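O-methyltransferase family 2 (Planctopirus limnophila, PDB 5I2H) probably transfers a methyl group from S-adenosyl-L-methionine to a hydroxyl oxygen of its substrate, probably acts as a dimer, and binds the flavone apigenin. Local coordinates at residues Tyr210-Leu215 against Thr242-Arg247; Gly197-Asp202 against Arg222-Asp227; Cys75-Leu80 against Gly310-Ala315; Val302-Asp307 against Glu326-Ser331; Thr30-Ala35 against Leu120-Arg125. All blocks are in the same frame, centred on the assembly; numbering follows the deposited sequence. Where two conformers were deposited one is given.

Interaction 1 of 5, residues Tyr210-Leu215 against Thr242-Arg247; sequences YTMAVL and TGVRDR
A buried helix-to-loop contact, part apolar and part polar, packs Met212 and Leu215 of helix 209-217 against the connection that runs from helix 229-241 to strand 248-252. Met212 is a selenomethionine. Met212 CG lies 3.9 Å from Val244 CG2, and the two side chains cross at about a right angle. Met212 SE passes 3.7 Å from Thr242 OG1. That hydroxyl is bonded back to Leu238 O in the preceding helix. Helix 229-241 ends in a Schellman motif, with Gly243 at positive phi (71°). Leu215 takes the other side of Val244, with Leu215 CB 4.0 Å from Val244 CG1. Both helices belong to the Rossmann-like methyltransferase domain, where helices alternate with parallel strands. The loop leads into the edge strand 248-252, and Leu248 touches both Met212 and Leu215. The polar half is made by Arg247. Its chain bends at chi3 (-74°), and NH1 and NH2 both turn end-on to one atom, Leu215 O. The bond from Arg247 NH2 to Leu215 O is 2.7 Å long and fairly straight, 158° at the hydrogen. The one from Arg247 NH1 to Leu215 O is longer, 3.1 Å, and more bent. The oxygen lies in the guanidinium plane, while both nitrogens reach it from the same face of its carbonyl plane. Arg247 NH1 also bonds to Trp221 O, in the loop after the helix.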
# COMPACT_ATOMS: atom_id res chain seq x y z
N TYR A 210 21.96 -3.84 17.86
CA TYR A 210 22.41 -5.14 17.37
C TYR A 210 23.66 -5.60 18.11
O TYR A 210 23.79 -6.78 18.45
CB TYR A 210 22.67 -5.11 15.86
CG TYR A 210 21.38 -4.97 15.08
CD1 TYR A 210 20.61 -6.07 14.73
CD2 TYR A 210 20.92 -3.71 14.68
CE1 TYR A 210 19.42 -5.93 14.03
CE2 TYR A 210 19.73 -3.57 13.96
CZ TYR A 210 18.99 -4.68 13.63
OH TYR A 210 17.80 -4.55 12.92
N THR A 211 24.59 -4.67 18.35
CA THR A 211 25.81 -5.00 19.09
C THR A 211 25.49 -5.35 20.54
O THR A 211 26.07 -6.30 21.08
CB THR A 211 26.79 -3.84 19.02
OG1 THR A 211 27.14 -3.66 17.64
CG2 THR A 211 28.06 -4.12 19.82
N MSE A 212 24.57 -4.61 21.18
CA MSE A 212 24.21 -4.92 22.56
C MSE A 212 23.63 -6.34 22.66
O MSE A 212 23.97 -7.06 23.60
CB MSE A 212 23.24 -3.90 23.13
CG MSE A 212 23.85 -2.52 23.16
SE MSE A 212 22.46 -1.24 23.50
CE MSE A 212 23.49 0.29 22.84
N ALA A 213 22.79 -6.76 21.71
CA ALA A 213 22.30 -8.14 21.73
C ALA A 213 23.46 -9.13 21.60
O ALA A 213 23.53 -10.12 22.34
CB ALA A 213 21.25 -8.36 20.65
N VAL A 214 24.37 -8.89 20.64
CA VAL A 214 25.50 -9.80 20.49
C VAL A 214 26.30 -9.88 21.78
O VAL A 214 26.72 -10.97 22.22
CB VAL A 214 26.37 -9.35 19.30
CG1 VAL A 214 27.70 -10.11 19.27
CG2 VAL A 214 25.59 -9.58 18.00
N LEU A 215 26.51 -8.74 22.44
CA LEU A 215 27.30 -8.77 23.67
C LEU A 215 26.59 -9.52 24.80
O LEU A 215 27.27 -10.11 25.65
CB LEU A 215 27.62 -7.35 24.15
CG LEU A 215 28.55 -6.53 23.25
CD1 LEU A 215 28.83 -5.14 23.89
CD2 LEU A 215 29.86 -7.28 22.93
N THR A 242 20.75 -2.35 29.01
CA THR A 242 21.00 -3.75 28.67
C THR A 242 22.18 -4.32 29.46
O THR A 242 22.50 -5.50 29.28
CB THR A 242 21.26 -3.91 27.16
OG1 THR A 242 22.35 -3.06 26.76
CG2 THR A 242 19.99 -3.56 26.34
N GLY A 243 22.81 -3.53 30.33
CA GLY A 243 23.86 -4.03 31.20
C GLY A 243 25.16 -4.40 30.52
O GLY A 243 25.93 -5.18 31.08
N VAL A 244 25.44 -3.86 29.33
CA VAL A 244 26.67 -4.16 28.62
C VAL A 244 27.59 -2.95 28.55
O VAL A 244 28.62 -2.98 27.86
CB VAL A 244 26.39 -4.72 27.21
CG1 VAL A 244 25.58 -6.04 27.31
CG2 VAL A 244 25.70 -3.67 26.37
N ARG A 245 27.26 -1.89 29.30
CA ARG A 245 28.00 -0.63 29.24
C ARG A 245 29.51 -0.82 29.46
O ARG A 245 30.32 -0.15 28.80
CB ARG A 245 27.41 0.30 30.29
CG ARG A 245 28.21 1.50 30.70
CD ARG A 245 28.05 2.55 29.69
NE ARG A 245 29.04 2.40 28.66
CZ ARG A 245 29.35 3.36 27.81
NH1 ARG A 245 30.30 3.16 26.87
NH2 ARG A 245 28.68 4.50 27.90
N ASP A 246 29.89 -1.70 30.38
CA ASP A 246 31.30 -1.86 30.68
C ASP A 246 32.07 -2.56 29.56
O ASP A 246 33.31 -2.50 29.55
CB ASP A 246 31.46 -2.61 32.01
CG ASP A 246 31.01 -1.78 33.24
OD1 ASP A 246 31.10 -0.54 33.22
OD2 ASP A 246 30.59 -2.39 34.24
N ARG A 247 31.38 -3.17 28.59
CA ARG A 247 32.03 -3.87 27.49
C ARG A 247 31.76 -3.17 26.17
O ARG A 247 32.00 -3.75 25.10
CB ARG A 247 31.60 -5.33 27.44
CG ARG A 247 32.05 -6.16 28.61
CD ARG A 247 31.73 -7.63 28.37
NE ARG A 247 30.30 -7.94 28.49
CZ ARG A 247 29.56 -8.57 27.58
NH1 ARG A 247 30.08 -8.97 26.40
NH2 ARG A 247 28.28 -8.83 27.85

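Interaction 2 of 5, residues Gly197-Asp202 against Arg222-Asp227; sequences GRVLLD and RGIIFD
Leu200 and Gly223 sit side by side in a parallel strand pair, 199-203 with 222-227. With helix 209-217 between them in the chain, the strands form a beta-alpha-beta unit of the Rossmann-like methyltransferase fold. Five backbone hydrogen bonds join them, from Arg222 N to Arg198 O at one end to Phe226 N to Asp202 O at the other. The segments 199-202 and 222-227 approach to 4.6 Å, axis to axis, at 16°.

On one face, Val199, Leu201, Ile224 and the CB of Phe226 interlock. Ile224 is the central bump. Ile224 CD1 rests 3.8 Å from Val199 CG1, and Ile224 CG2 lies 3.6 Å from Leu201 CD1. One branch meets the valine, the other the leucine. Leu201 has CG anti to the backbone N (chi1 169°), and its CD1 fills the corner formed by Ile224 and Phe226, 3.8 Å from Phe226 CB.

The other face carries Leu200, Asp202 and Ile225. Gly223 adds no bulk here. Leu200 packs on Val214 and Thr211 of the helix laid over this face. Asp202 and Ile225 lie side by side and point the same way. The carboxylate of Asp202 is bonded through OD2 to Thr211 OG1, which links strand to helix. Alongside it, Ile225 folds its CD1 against the aspartate, 3.8 Å from Asp202 CB and 4.0 Å from Asp202 OD2.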
# COMPACT_ATOMS: atom_id res chain seq x y z
N GLY A 197 37.50 -13.58 23.27
CA GLY A 197 36.33 -13.07 22.60
C GLY A 197 36.71 -12.21 21.41
O GLY A 197 37.89 -11.94 21.13
N ARG A 198 35.68 -11.77 20.69
CA ARG A 198 35.85 -10.91 19.52
C ARG A 198 35.44 -9.49 19.86
O ARG A 198 34.65 -9.26 20.77
CB ARG A 198 35.04 -11.42 18.33
CG ARG A 198 35.48 -12.87 17.94
CD ARG A 198 34.71 -13.45 16.76
NE ARG A 198 34.93 -12.81 15.47
CZ ARG A 198 36.00 -13.01 14.71
NH1 ARG A 198 36.97 -13.82 15.13
NH2 ARG A 198 36.12 -12.39 13.54
N VAL A 199 36.02 -8.54 19.12
CA VAL A 199 35.63 -7.14 19.17
C VAL A 199 34.73 -6.89 17.97
O VAL A 199 35.14 -7.08 16.82
CB VAL A 199 36.85 -6.21 19.16
CG1 VAL A 199 36.42 -4.75 19.07
CG2 VAL A 199 37.70 -6.47 20.43
N LEU A 200 33.49 -6.48 18.24
CA LEU A 200 32.50 -6.19 17.21
C LEU A 200 32.38 -4.68 17.09
O LEU A 200 32.01 -4.00 18.07
CB LEU A 200 31.15 -6.81 17.58
CG LEU A 200 29.95 -6.40 16.71
CD1 LEU A 200 30.19 -6.76 15.22
CD2 LEU A 200 28.64 -7.03 17.22
N LEU A 201 32.73 -4.15 15.92
CA LEU A 201 32.60 -2.72 15.59
C LEU A 201 31.36 -2.50 14.74
O LEU A 201 31.22 -3.11 13.67
CB LEU A 201 33.83 -2.23 14.83
CG LEU A 201 33.77 -0.84 14.17
CD1 LEU A 201 33.62 0.29 15.20
CD2 LEU A 201 35.02 -0.60 13.28
N ASP A 202 30.51 -1.59 15.17
CA ASP A 202 29.19 -1.35 14.58
C ASP A 202 29.28 0.03 13.97
O ASP A 202 29.26 1.03 14.69
CB ASP A 202 28.14 -1.46 15.69
CG ASP A 202 26.73 -1.55 15.20
OD1 ASP A 202 26.45 -1.12 14.07
OD2 ASP A 202 25.86 -2.02 16.01
N ARG A 222 33.65 -7.74 23.22
CA ARG A 222 33.56 -6.30 23.44
C ARG A 222 32.99 -5.66 22.18
O ARG A 222 33.18 -6.15 21.07
CB ARG A 222 34.92 -5.64 23.77
CG ARG A 222 35.48 -6.00 25.13
CD ARG A 222 36.73 -5.16 25.50
NE ARG A 222 36.57 -3.69 25.46
CZ ARG A 222 36.27 -2.94 26.53
NH1 ARG A 222 36.06 -3.49 27.71
NH2 ARG A 222 36.18 -1.61 26.40
N GLY A 223 32.31 -4.54 22.36
CA GLY A 223 31.67 -3.86 21.26
C GLY A 223 32.12 -2.42 21.17
O GLY A 223 32.52 -1.81 22.16
N ILE A 224 32.05 -1.89 19.96
CA ILE A 224 32.38 -0.50 19.69
C ILE A 224 31.29 0.04 18.77
O ILE A 224 31.04 -0.52 17.70
CB ILE A 224 33.75 -0.33 19.03
CG1 ILE A 224 34.87 -0.95 19.90
CG2 ILE A 224 33.99 1.13 18.73
CD1 ILE A 224 36.23 -0.98 19.21
N ILE A 225 30.61 1.10 19.20
CA ILE A 225 29.68 1.81 18.33
C ILE A 225 30.40 3.03 17.77
O ILE A 225 30.88 3.88 18.54
CB ILE A 225 28.42 2.25 19.08
CG1 ILE A 225 27.87 1.10 19.96
CG2 ILE A 225 27.40 2.83 18.09
CD1 ILE A 225 27.51 -0.18 19.18
N PHE A 226 30.42 3.16 16.45
CA PHE A 226 31.05 4.27 15.75
C PHE A 226 29.95 5.05 15.04
O PHE A 226 29.26 4.50 14.18
CB PHE A 226 32.08 3.70 14.76
CG PHE A 226 32.86 4.72 13.97
CD1 PHE A 226 32.27 5.45 12.94
CD2 PHE A 226 34.23 4.87 14.16
CE1 PHE A 226 32.99 6.35 12.18
CE2 PHE A 226 34.97 5.76 13.39
CZ PHE A 226 34.35 6.51 12.41
N ASP A 227 29.74 6.32 15.41
CA ASP A 227 28.64 7.08 14.81
C ASP A 227 28.83 8.57 15.14
O ASP A 227 29.83 8.96 15.74
CB ASP A 227 27.28 6.55 15.26
CG ASP A 227 26.21 6.71 14.19
OD1 ASP A 227 26.19 7.77 13.53
OD2 ASP A 227 25.39 5.80 13.99

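Interaction 3 of 5, residues Cys75-Leu80 against Gly310-Ala315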
# COMPACT_ATOMS: atom_id res chain seq x y z
N CYS A 75 8.20 -3.97 -12.12
CA CYS A 75 8.34 -5.41 -12.28
C CYS A 75 7.70 -6.15 -11.12
O CYS A 75 7.01 -7.16 -11.31
CB CYS A 75 9.81 -5.80 -12.38
SG CYS A 75 10.60 -5.42 -13.99
N ALA A 76 7.93 -5.65 -9.89
CA ALA A 76 7.43 -6.34 -8.71
C ALA A 76 5.91 -6.32 -8.65
O ALA A 76 5.32 -7.24 -8.07
CB ALA A 76 8.02 -5.71 -7.44
N MSE A 77 5.27 -5.32 -9.26
CA MSE A 77 3.81 -5.21 -9.34
C MSE A 77 3.26 -5.98 -10.55
O MSE A 77 2.07 -5.88 -10.86
CB MSE A 77 3.39 -3.75 -9.42
CG MSE A 77 3.47 -3.02 -8.08
SE MSE A 77 2.82 -1.15 -8.21
CE MSE A 77 4.54 -0.31 -8.09
N GLN A 78 4.14 -6.73 -11.23
CA GLN A 78 3.77 -7.59 -12.36
C GLN A 78 3.28 -6.76 -13.55
O GLN A 78 2.38 -7.17 -14.31
CB GLN A 78 2.74 -8.64 -11.95
CG GLN A 78 3.17 -9.47 -10.77
CD GLN A 78 2.71 -10.90 -10.89
OE1 GLN A 78 1.52 -11.18 -10.83
NE2 GLN A 78 3.65 -11.81 -11.11
N LEU A 79 3.88 -5.59 -13.73
CA LEU A 79 3.50 -4.69 -14.82
C LEU A 79 4.58 -4.57 -15.89
O LEU A 79 4.26 -4.29 -17.05
CB LEU A 79 3.19 -3.29 -14.27
CG LEU A 79 2.03 -3.28 -13.26
CD1 LEU A 79 1.88 -1.89 -12.64
CD2 LEU A 79 0.73 -3.76 -13.94
N LEU A 80 5.84 -4.76 -15.51
CA LEU A 80 6.92 -4.91 -16.47
C LEU A 80 7.57 -6.28 -16.28
O LEU A 80 7.41 -6.94 -15.24
CB LEU A 80 7.98 -3.82 -16.32
CG LEU A 80 7.56 -2.35 -16.41
CD1 LEU A 80 8.77 -1.43 -16.26
CD2 LEU A 80 6.86 -2.07 -17.68
N GLY A 310 11.89 -7.89 -7.79
CA GLY A 310 11.06 -8.09 -6.63
C GLY A 310 11.97 -8.51 -5.48
O GLY A 310 13.21 -8.40 -5.59
N PRO A 311 11.37 -8.97 -4.37
CA PRO A 311 9.92 -9.05 -4.17
C PRO A 311 9.29 -7.69 -3.94
O PRO A 311 9.99 -6.70 -3.67
CB PRO A 311 9.79 -9.94 -2.93
CG PRO A 311 11.10 -9.75 -2.20
CD PRO A 311 12.15 -9.42 -3.20
N LEU A 312 7.96 -7.66 -4.03
CA LEU A 312 7.21 -6.41 -3.96
C LEU A 312 7.53 -5.63 -2.68
O LEU A 312 7.75 -4.41 -2.73
CB LEU A 312 5.70 -6.69 -4.05
CG LEU A 312 4.83 -5.43 -4.02
CD1 LEU A 312 5.18 -4.47 -5.18
CD2 LEU A 312 3.33 -5.79 -4.03
N GLU A 313 7.52 -6.30 -1.53
CA GLU A 313 7.68 -5.52 -0.31
C GLU A 313 9.06 -4.84 -0.25
O GLU A 313 9.16 -3.72 0.26
CB GLU A 313 7.41 -6.38 0.93
CG GLU A 313 8.29 -7.58 1.07
CD GLU A 313 7.76 -8.83 0.34
OE1 GLU A 313 6.88 -8.75 -0.55
OE2 GLU A 313 8.25 -9.93 0.69
N ILE A 314 10.09 -5.48 -0.83
CA ILE A 314 11.43 -4.86 -0.84
C ILE A 314 11.50 -3.79 -1.91
O ILE A 314 12.15 -2.75 -1.72
CB ILE A 314 12.54 -5.92 -1.02
CG1 ILE A 314 12.44 -7.01 0.06
CG2 ILE A 314 13.95 -5.29 -0.97
CD1 ILE A 314 12.28 -6.46 1.47
N ALA A 315 10.79 -3.98 -3.03
CA ALA A 315 10.78 -2.96 -4.08
C ALA A 315 10.10 -1.68 -3.58
O ALA A 315 10.53 -0.56 -3.93
CB ALA A 315 10.10 -3.52 -5.33
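The end of helix 64-76, in the dimerisation domain, meets the start of helix 312-324, in the family's methyltransferase domain. Ala76 is the centre of this contact. Its CB points at the first turn of the other helix and touches it at several places. Ala76 CB lies 3.6 Å from Leu312 CA and 3.7 Å from Ala315 CB. It also comes within 3.9 Å of Gly310 CA. The small methyl lets the backbones come close, with Ala76 CA and Gly310 CA 4.5 Å apart. No hydrogen bond crosses the contact; it is held by apolar packing. A cis peptide bond joins Gly310 to Pro311, which takes the N-cap position. Pro311 O then accepts from Ala315 N, which starts the helix. Leu312 reaches back toward helix 64-76. A chi1 of -179° swings its CG away from the backbone N, and Leu312 CD1 ends 3.8 Å from Ala76 CB. The same methyl meets the selenomethionine Met77, whose CG is 3.7 Å from Leu312 CD1. The two side chains meet at a slant. Past Met77 the helix is closed by a Schellman motif, with Gln78 at positive phi as its C-prime residue and its N bonded to Cys75 O. Met77 goes on to pack against Leu32 and Leu33 of helix 26-39. Leu23 of the second subunit packs on both Met77 and Leu312, so the joint between the two domains also borders the dimer interface.

Interaction 4 of 5, residues Val302-Asp307 against Glu326-Ser331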
# COMPACT_ATOMS: atom_id res chain seq x y z
N VAL A 302 18.33 -5.66 3.64
CA VAL A 302 17.29 -6.37 2.90
C VAL A 302 17.87 -6.77 1.55
O VAL A 302 18.95 -6.29 1.16
CB VAL A 302 16.02 -5.52 2.74
CG1 VAL A 302 15.39 -5.26 4.12
CG2 VAL A 302 16.33 -4.18 1.98
N LEU A 303 17.18 -7.66 0.83
CA LEU A 303 17.68 -8.14 -0.46
C LEU A 303 16.59 -8.09 -1.52
O LEU A 303 15.52 -8.68 -1.34
CB LEU A 303 18.19 -9.57 -0.36
CG LEU A 303 19.38 -9.76 0.57
CD1 LEU A 303 19.65 -11.29 0.73
CD2 LEU A 303 20.62 -9.01 0.08
N LEU A 304 16.88 -7.41 -2.64
CA LEU A 304 16.17 -7.67 -3.88
C LEU A 304 16.63 -8.99 -4.47
O LEU A 304 17.75 -9.45 -4.21
CB LEU A 304 16.41 -6.56 -4.90
CG LEU A 304 15.75 -5.23 -4.57
CD1 LEU A 304 16.27 -4.17 -5.50
CD2 LEU A 304 14.21 -5.32 -4.69
N ASN A 305 15.76 -9.58 -5.32
CA ASN A 305 16.15 -10.81 -6.01
C ASN A 305 17.21 -10.49 -7.07
O ASN A 305 17.54 -9.33 -7.33
CB ASN A 305 14.92 -11.52 -6.59
CG ASN A 305 14.20 -10.71 -7.66
OD1 ASN A 305 14.76 -9.79 -8.24
ND2 ASN A 305 12.95 -11.10 -7.94
N SER A 306 17.80 -11.54 -7.66
CA SER A 306 19.00 -11.35 -8.46
C SER A 306 18.74 -10.58 -9.76
O SER A 306 19.66 -9.97 -10.29
CB SER A 306 19.66 -12.70 -8.75
OG SER A 306 18.78 -13.53 -9.49
N ASP A 307 17.52 -10.56 -10.29
CA ASP A 307 17.35 -9.70 -11.46
C ASP A 307 16.58 -8.44 -11.13
O ASP A 307 16.08 -7.76 -12.04
CB ASP A 307 16.71 -10.46 -12.63
CG ASP A 307 15.28 -10.86 -12.36
OD1 ASP A 307 14.86 -10.80 -11.19
OD2 ASP A 307 14.59 -11.27 -13.34
N GLU A 326 20.74 8.39 -0.64
CA GLU A 326 21.44 8.32 -1.92
C GLU A 326 21.45 6.91 -2.52
O GLU A 326 21.98 6.72 -3.63
CB GLU A 326 22.87 8.82 -1.76
CG GLU A 326 22.90 10.31 -1.43
CD GLU A 326 24.32 10.87 -1.26
OE1 GLU A 326 25.32 10.25 -1.71
OE2 GLU A 326 24.44 11.95 -0.65
N GLY A 327 20.86 5.94 -1.83
CA GLY A 327 20.90 4.57 -2.32
C GLY A 327 19.55 3.96 -2.69
O GLY A 327 18.63 4.64 -3.17
N ARG A 328 19.44 2.67 -2.45
CA ARG A 328 18.25 1.87 -2.73
C ARG A 328 18.52 0.49 -2.14
O ARG A 328 19.62 0.22 -1.63
CB ARG A 328 17.98 1.79 -4.23
CG ARG A 328 19.14 1.13 -5.04
CD ARG A 328 18.58 0.50 -6.36
NE ARG A 328 19.61 0.07 -7.30
CZ ARG A 328 20.05 -1.18 -7.45
NH1 ARG A 328 19.54 -2.18 -6.72
NH2 ARG A 328 21.02 -1.43 -8.33
N ALA A 329 17.50 -0.38 -2.18
CA ALA A 329 17.78 -1.77 -1.83
C ALA A 329 18.63 -2.40 -2.93
O ALA A 329 18.49 -2.06 -4.11
CB ALA A 329 16.48 -2.57 -1.65
N TYR A 330 19.50 -3.33 -2.52
CA TYR A 330 20.40 -4.03 -3.42
C TYR A 330 20.15 -5.54 -3.34
O TYR A 330 19.54 -6.03 -2.39
CB TYR A 330 21.88 -3.71 -3.08
CG TYR A 330 22.23 -2.27 -3.35
CD1 TYR A 330 22.30 -1.78 -4.66
CD2 TYR A 330 22.51 -1.38 -2.31
CE1 TYR A 330 22.63 -0.43 -4.93
CE2 TYR A 330 22.84 -0.06 -2.56
CZ TYR A 330 22.90 0.41 -3.88
OH TYR A 330 23.22 1.73 -4.12
N SER A 331 20.66 -6.29 -4.34
CA SER A 331 20.55 -7.74 -4.36
C SER A 331 21.78 -8.40 -3.71
O SER A 331 22.81 -7.76 -3.51
CB SER A 331 20.42 -8.26 -5.79
OG SER A 331 21.64 -7.97 -6.49
O HOH W 1 19.69 -3.76 0.40
O HOH W 2 21.50 -8.38 -9.15
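Leu304, Ser331 and Ala329 carry this contact between two loops of the methyltransferase domain, one before and one after helix 312-324. The first loop leaves strand 296-301 of the central sheet. Leu304 is anchored by its backbone, as its N donates to Tyr330 O over 3.0 Å, from above the carbonyl plane. With CG anti to the carbonyl carbon (chi1 -71°), the side chain points toward the second loop. Leu304 CD1 comes 3.4 Å from Ala329 O, and Leu304 CG is 4.0 Å from Ala329 CB. Ala329 CB also meets Val302 CG2 at 4.0 Å, so it sits between the two apolar side chains. Ile314 of the intervening helix packs on all three. Arg328 NH1 bonds Ala329 O in its carbonyl plane, and the guanidinium has Tyr330 CD1 over one face. Ser331 is the N-cap of helix 332-341: its side chain caps a backbone N there, and its own N is bonded to Glu334 OE1. Ser331 CB lies 3.3 Å from Leu304 O and 3.4 Å from Asn305 O. One water donates a hydrogen bond to Val302 O and accepts one from Tyr330 N. A second donates to Ser306 O and is hydrogen-bonded to Ser331 OG (2.7 Å).

Interaction 5 of 5, residues Thr30-Ala35 against Leu120-Arg125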
# COMPACT_ATOMS: atom_id res chain seq x y z
N THR A 30 0.97 3.35 -4.62
CA THR A 30 0.11 4.38 -5.22
C THR A 30 0.95 5.41 -5.96
O THR A 30 0.65 5.77 -7.11
CB THR A 30 -0.69 5.07 -4.12
OG1 THR A 30 -1.35 4.08 -3.35
CG2 THR A 30 -1.69 6.08 -4.71
N GLU A 31 1.99 5.91 -5.31
CA GLU A 31 2.80 6.98 -5.90
C GLU A 31 3.55 6.51 -7.14
O GLU A 31 3.63 7.24 -8.13
CB GLU A 31 3.77 7.51 -4.85
CG GLU A 31 3.02 8.28 -3.75
CD GLU A 31 3.84 8.39 -2.44
OE1 GLU A 31 5.04 8.06 -2.44
OE2 GLU A 31 3.28 8.83 -1.42
N LEU A 32 4.11 5.30 -7.12
CA LEU A 32 4.82 4.86 -8.31
C LEU A 32 3.86 4.63 -9.48
O LEU A 32 4.19 4.92 -10.63
CB LEU A 32 5.63 3.59 -8.03
CG LEU A 32 6.51 3.15 -9.23
CD1 LEU A 32 7.55 4.19 -9.61
CD2 LEU A 32 7.24 1.89 -8.92
N LEU A 33 2.65 4.12 -9.19
CA LEU A 33 1.64 3.96 -10.23
C LEU A 33 1.28 5.30 -10.84
O LEU A 33 1.29 5.47 -12.07
CB LEU A 33 0.38 3.26 -9.68
CG LEU A 33 0.56 1.75 -9.54
CD1 LEU A 33 -0.57 1.20 -8.66
CD2 LEU A 33 0.62 1.05 -10.90
N ALA A 34 0.95 6.29 -9.99
CA ALA A 34 0.55 7.60 -10.49
C ALA A 34 1.71 8.29 -11.21
O ALA A 34 1.51 8.93 -12.26
CB ALA A 34 0.01 8.48 -9.35
N ALA A 35 2.93 8.21 -10.65
CA ALA A 35 4.09 8.79 -11.33
C ALA A 35 4.29 8.16 -12.71
O ALA A 35 4.56 8.86 -13.69
CB ALA A 35 5.35 8.61 -10.48
N LEU A 120 3.71 13.85 -6.40
CA LEU A 120 4.59 14.92 -6.86
C LEU A 120 5.98 14.83 -6.24
O LEU A 120 6.98 15.08 -6.92
CB LEU A 120 3.96 16.28 -6.56
CG LEU A 120 2.65 16.52 -7.32
CD1 LEU A 120 2.03 17.84 -6.87
CD2 LEU A 120 2.97 16.52 -8.83
N ALA A 121 6.06 14.50 -4.94
CA ALA A 121 7.36 14.36 -4.29
C ALA A 121 8.17 13.25 -4.93
O ALA A 121 9.38 13.39 -5.16
CB ALA A 121 7.17 14.08 -2.79
N LEU A 122 7.52 12.11 -5.22
CA LEU A 122 8.27 11.01 -5.81
C LEU A 122 8.72 11.37 -7.21
O LEU A 122 9.85 11.04 -7.59
CB LEU A 122 7.44 9.73 -5.79
CG LEU A 122 8.10 8.53 -6.49
CD1 LEU A 122 9.34 8.09 -5.76
CD2 LEU A 122 7.12 7.34 -6.64
N VAL A 123 7.87 12.06 -7.98
CA VAL A 123 8.26 12.49 -9.33
C VAL A 123 9.46 13.42 -9.26
O VAL A 123 10.41 13.28 -10.04
CB VAL A 123 7.08 13.16 -10.07
CG1 VAL A 123 7.58 13.79 -11.38
CG2 VAL A 123 6.00 12.11 -10.39
N GLU A 124 9.41 14.39 -8.36
CA GLU A 124 10.53 15.32 -8.22
C GLU A 124 11.81 14.60 -7.84
O GLU A 124 12.89 14.92 -8.38
CB GLU A 124 10.19 16.39 -7.18
CG GLU A 124 11.34 17.36 -6.93
CD GLU A 124 11.77 18.13 -8.18
OE1 GLU A 124 10.93 18.36 -9.09
OE2 GLU A 124 12.97 18.51 -8.26
N ARG A 125 11.73 13.67 -6.88
CA ARG A 125 12.89 12.85 -6.51
C ARG A 125 13.45 12.12 -7.72
O ARG A 125 14.66 12.15 -7.98
CB ARG A 125 12.52 11.83 -5.42
CG ARG A 125 12.15 12.38 -4.05
CD ARG A 125 13.22 13.29 -3.43
NE ARG A 125 13.04 14.70 -3.79
CZ ARG A 125 12.03 15.47 -3.37
NH1 ARG A 125 11.09 14.97 -2.58
NH2 ARG A 125 11.96 16.74 -3.75
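Glu31, Leu32 and Ala35 of helix 26-39, in the dimerisation domain, pack on Leu122 and Val123 of helix 117-128. The two segments cross at -67°, with their axes 9.1 Å apart at the closest. The contact is apolar, and no hydrogen bond passes between them. Thr30, at the start, bonds through OG1 to Phe24 O of the second subunit. Glu31 offers its aliphatic base: Glu31 CB lies 3.8 Å from Leu122 CD2. Its carboxylate is held elsewhere, by Asn27 ND2 through OE2, one turn back in the same helix. At Leu32 it is mainly the backbone that is met. Leu122 CD2 rests 3.7 Å from both Leu32 N and Glu31 C, so this methyl lies against the peptide link. In Leu122, a chi1 of 175° turns CG away from its own N and carries CD2 across to the other helix. One turn on, Ala35 turns its CB toward Val123. Ala35 CB and Val123 CG2 are 3.6 Å apart, and the small side chain brings the backbones to 5.9 Å between CA atoms of Ala35 and Val123. Leu32 also packs on Leu319 and Leu122 on Ser323, both of helix 312-324, which thus borders this crossing.

From the N terminus, interaction 5 closes first, bringing helix 117-128 back to helix 26-39. Interaction 3 opens within that loop at 75-80, crosses it, and closes at 310-315 after most of the methyltransferase domain. Interactions 1 and 2 both lie inside this long loop. They cross each other, since 197-202, 210-215, 222-227 and 242-247 alternate along the chain, and they join strands and helices at one side of the central sheet. Interaction 4 opens at 302-307, before 310-315, and closes at 326-331, so it crosses interaction 3. There Asn305 N and Gly310 O make a probable hydrogen bond of 2.8 Å. Met77 and Leu32 join interactions 3 and 5, both beside the second subunit.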